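Local coordinates for phosphodiesterase (Salpingoeca rosetta, PDB 7D7P), which belongs to the HD-clan phosphodiesterase family and carries zinc and magnesium ions in an all-helical fold, at residues A[203-208]-A[246-251]. Sequence-based numbering, arbitrary orientation.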
loop_
_atom_site.group_PDB
_atom_site.type_symbol
_atom_site.label_atom_id
_atom_site.label_comp_id
_atom_site.label_asym_id
_atom_site.label_seq_id
_atom_site.Cartn_x
_atom_site.Cartn_y
_atom_site.Cartn_z
ATOM N N PHE A 203 4.952 -40.386 15.940
ATOM C CA PHE A 203 5.649 -39.362 16.709
ATOM C C PHE A 203 6.721 -38.679 15.871
ATOM O O PHE A 203 6.941 -37.470 16.006
ATOM C CB PHE A 203 6.262 -39.968 17.972
ATOM C CG PHE A 203 7.074 -38.988 18.775
ATOM C CD1 PHE A 203 6.449 -38.058 19.592
ATOM C CD2 PHE A 203 8.458 -38.989 18.703
ATOM C CE1 PHE A 203 7.191 -37.150 20.327
ATOM C CE2 PHE A 203 9.206 -38.083 19.437
ATOM C CZ PHE A 203 8.571 -37.163 20.250
ATOM N N LYS A 204 7.397 -39.437 15.002
ATOM C CA LYS A 204 8.403 -38.840 14.127
ATOM C C LYS A 204 7.788 -37.780 13.221
ATOM O O LYS A 204 8.389 -36.723 12.994
ATOM C CB LYS A 204 9.089 -39.924 13.295
ATOM C CG LYS A 204 10.074 -40.780 14.081
ATOM C CD LYS A 204 10.784 -41.786 13.185
ATOM C CE LYS A 204 11.806 -41.104 12.290
ATOM N NZ LYS A 204 12.959 -40.567 13.069
ATOM N N ARG A 205 6.592 -38.044 12.690
ATOM C CA ARG A 205 5.924 -37.045 11.863
ATOM C C ARG A 205 5.425 -35.881 12.711
ATOM O O ARG A 205 5.564 -34.715 12.318
ATOM C CB ARG A 205 4.774 -37.693 11.088
ATOM C CG ARG A 205 3.967 -36.733 10.230
ATOM C CD ARG A 205 4.818 -36.081 9.150
ATOM N NE ARG A 205 4.011 -35.257 8.254
ATOM C CZ ARG A 205 4.501 -34.531 7.255
ATOM N NH1 ARG A 205 5.805 -34.520 7.013
ATOM N NH2 ARG A 205 3.686 -33.814 6.493
ATOM N N LEU A 206 4.861 -36.179 13.885
ATOM C CA LEU A 206 4.417 -35.122 14.790
ATOM C C LEU A 206 5.573 -34.220 15.202
ATOM O O LEU A 206 5.430 -32.991 15.241
ATOM C CB LEU A 206 3.753 -35.733 16.023
ATOM C CG LEU A 206 3.364 -34.747 17.129
ATOM C CD1 LEU A 206 1.893 -34.892 17.477
ATOM C CD2 LEU A 206 4.229 -34.944 18.366
ATOM N N ARG A 207 6.727 -34.812 15.520
ATOM C CA ARG A 207 7.890 -34.015 15.899
ATOM C C ARG A 207 8.368 -33.154 14.737
ATOM O O ARG A 207 8.700 -31.977 14.921
ATOM C CB ARG A 207 9.011 -34.933 16.393
ATOM C CG ARG A 207 10.317 -34.228 16.721
ATOM C CD ARG A 207 11.159 -35.058 17.688
ATOM N NE ARG A 207 12.521 -34.545 17.835
ATOM C CZ ARG A 207 12.860 -33.530 18.626
ATOM N NH1 ARG A 207 11.936 -32.908 19.345
ATOM N NH2 ARG A 207 14.125 -33.134 18.696
ATOM N N ALA A 208 8.398 -33.720 13.527
ATOM C CA ALA A 208 8.826 -32.955 12.360
ATOM C C ALA A 208 7.880 -31.793 12.078
ATOM O O ALA A 208 8.324 -30.703 11.700
ATOM C CB ALA A 208 8.927 -33.872 11.142
ATOM N N ASP A 246 5.726 -33.139 1.739
ATOM C CA ASP A 246 6.515 -31.933 1.964
ATOM C C ASP A 246 5.718 -30.680 1.619
ATOM O O ASP A 246 5.836 -29.655 2.302
ATOM C CB ASP A 246 7.809 -31.997 1.152
ATOM C CG ASP A 246 8.849 -32.905 1.785
ATOM O OD1 ASP A 246 8.487 -34.016 2.229
ATOM O OD2 ASP A 246 10.031 -32.507 1.840
ATOM N N GLN A 247 4.899 -30.746 0.568
ATOM C CA GLN A 247 4.057 -29.611 0.210
ATOM C C GLN A 247 2.941 -29.400 1.227
ATOM O O GLN A 247 2.527 -28.261 1.465
ATOM C CB GLN A 247 3.479 -29.818 -1.191
ATOM C CG GLN A 247 2.832 -28.589 -1.799
ATOM C CD GLN A 247 2.773 -28.659 -3.314
ATOM O OE1 GLN A 247 3.798 -28.802 -3.980
ATOM N NE2 GLN A 247 1.568 -28.563 -3.865
ATOM N N ARG A 248 2.447 -30.481 1.836
ATOM C CA ARG A 248 1.439 -30.342 2.883
ATOM C C ARG A 248 2.037 -29.727 4.143
ATOM O O ARG A 248 1.383 -28.924 4.818
ATOM C CB ARG A 248 0.809 -31.701 3.195
ATOM C CG ARG A 248 -0.337 -31.636 4.194
ATOM C CD ARG A 248 -1.063 -32.971 4.306
ATOM N NE ARG A 248 -0.248 -34.001 4.947
ATOM C CZ ARG A 248 0.295 -35.032 4.306
ATOM N NH1 ARG A 248 0.114 -35.173 3.000
ATOM N NH2 ARG A 248 1.021 -35.922 4.971
ATOM N N LEU A 249 3.279 -30.089 4.475
ATOM C CA LEU A 249 3.940 -29.483 5.627
ATOM C C LEU A 249 4.166 -27.992 5.407
ATOM O O LEU A 249 4.036 -27.193 6.343
ATOM C CB LEU A 249 5.264 -30.194 5.912
ATOM C CG LEU A 249 6.076 -29.646 7.090
ATOM C CD1 LEU A 249 5.235 -29.615 8.362
ATOM C CD2 LEU A 249 7.350 -30.453 7.305
ATOM N N PHE A 250 4.507 -27.599 4.176
ATOM C CA PHE A 250 4.655 -26.181 3.866
ATOM C C PHE A 250 3.361 -25.421 4.140
ATOM O O PHE A 250 3.387 -24.316 4.697
ATOM C CB PHE A 250 5.083 -26.008 2.408
ATOM C CG PHE A 250 5.075 -24.578 1.934
ATOM C CD1 PHE A 250 6.115 -23.722 2.256
ATOM C CD2 PHE A 250 4.037 -24.097 1.154
ATOM C CE1 PHE A 250 6.114 -22.412 1.820
ATOM C CE2 PHE A 250 4.030 -22.787 0.714
ATOM C CZ PHE A 250 5.069 -21.944 1.048
ATOM N N VAL A 251 2.221 -26.004 3.762
ATOM C CA VAL A 251 0.929 -25.362 3.989
ATOM C C VAL A 251 0.648 -25.230 5.481
ATOM O O VAL A 251 0.153 -24.195 5.943
ATOM C CB VAL A 251 -0.183 -26.146 3.266
ATOM C CG1 VAL A 251 -1.559 -25.676 3.720
ATOM C CG2 VAL A 251 -0.032 -26.001 1.758
HETATM O O HOH W 1 7.531 -34.340 4.538
#
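The helical turns carrying Arg205, on helix 200-215, and Leu249, near the start of helix 245-260, stand well apart: their CA atoms are 10.0 Å from each other, so long side chains must bridge the interval. Arg205 leaves its helix with CG anti to the backbone N (chi1 178°), bends at chi2, and then runs extended to its guanidinium, which reaches Arg248 and Leu249. There NH2 lies 4.0 Å from Leu249 CB, while the two side chains run antiparallel alongside one another. Leu249 points toward helix 200-215 and also packs on Val209 and Asn212 of that helix. The same Arg205 NH2 comes within 3.7 Å of Arg248 NH2, the two guanidinium planes being inclined by 66°. Glu135 of helix 133-145 probably makes this approach of like charges tolerable: its OE2 forms a salt bridge with Arg205 NH2 and its OE1 another with Arg248 NE. Arg248 is gripped further by Leu241 O at NH1 and Asn245 OD1 at NH2; these bonds, with the one to Glu135, should restrict rotation of the guanidinium of the buried Arg248. Through NH1, Arg205 also donates to a water 3.0 Å away; that water in turn donates to Asp246 OD1 over a short 2.5 Å, linking charged atoms otherwise 5.5 Å apart. The contact is thus a mixed junction of three helices, polar around Glu135 and apolar along Leu249, in which one carboxylate shared by two arginines, probably helped by the more distant Asp246, would offset their positive charges.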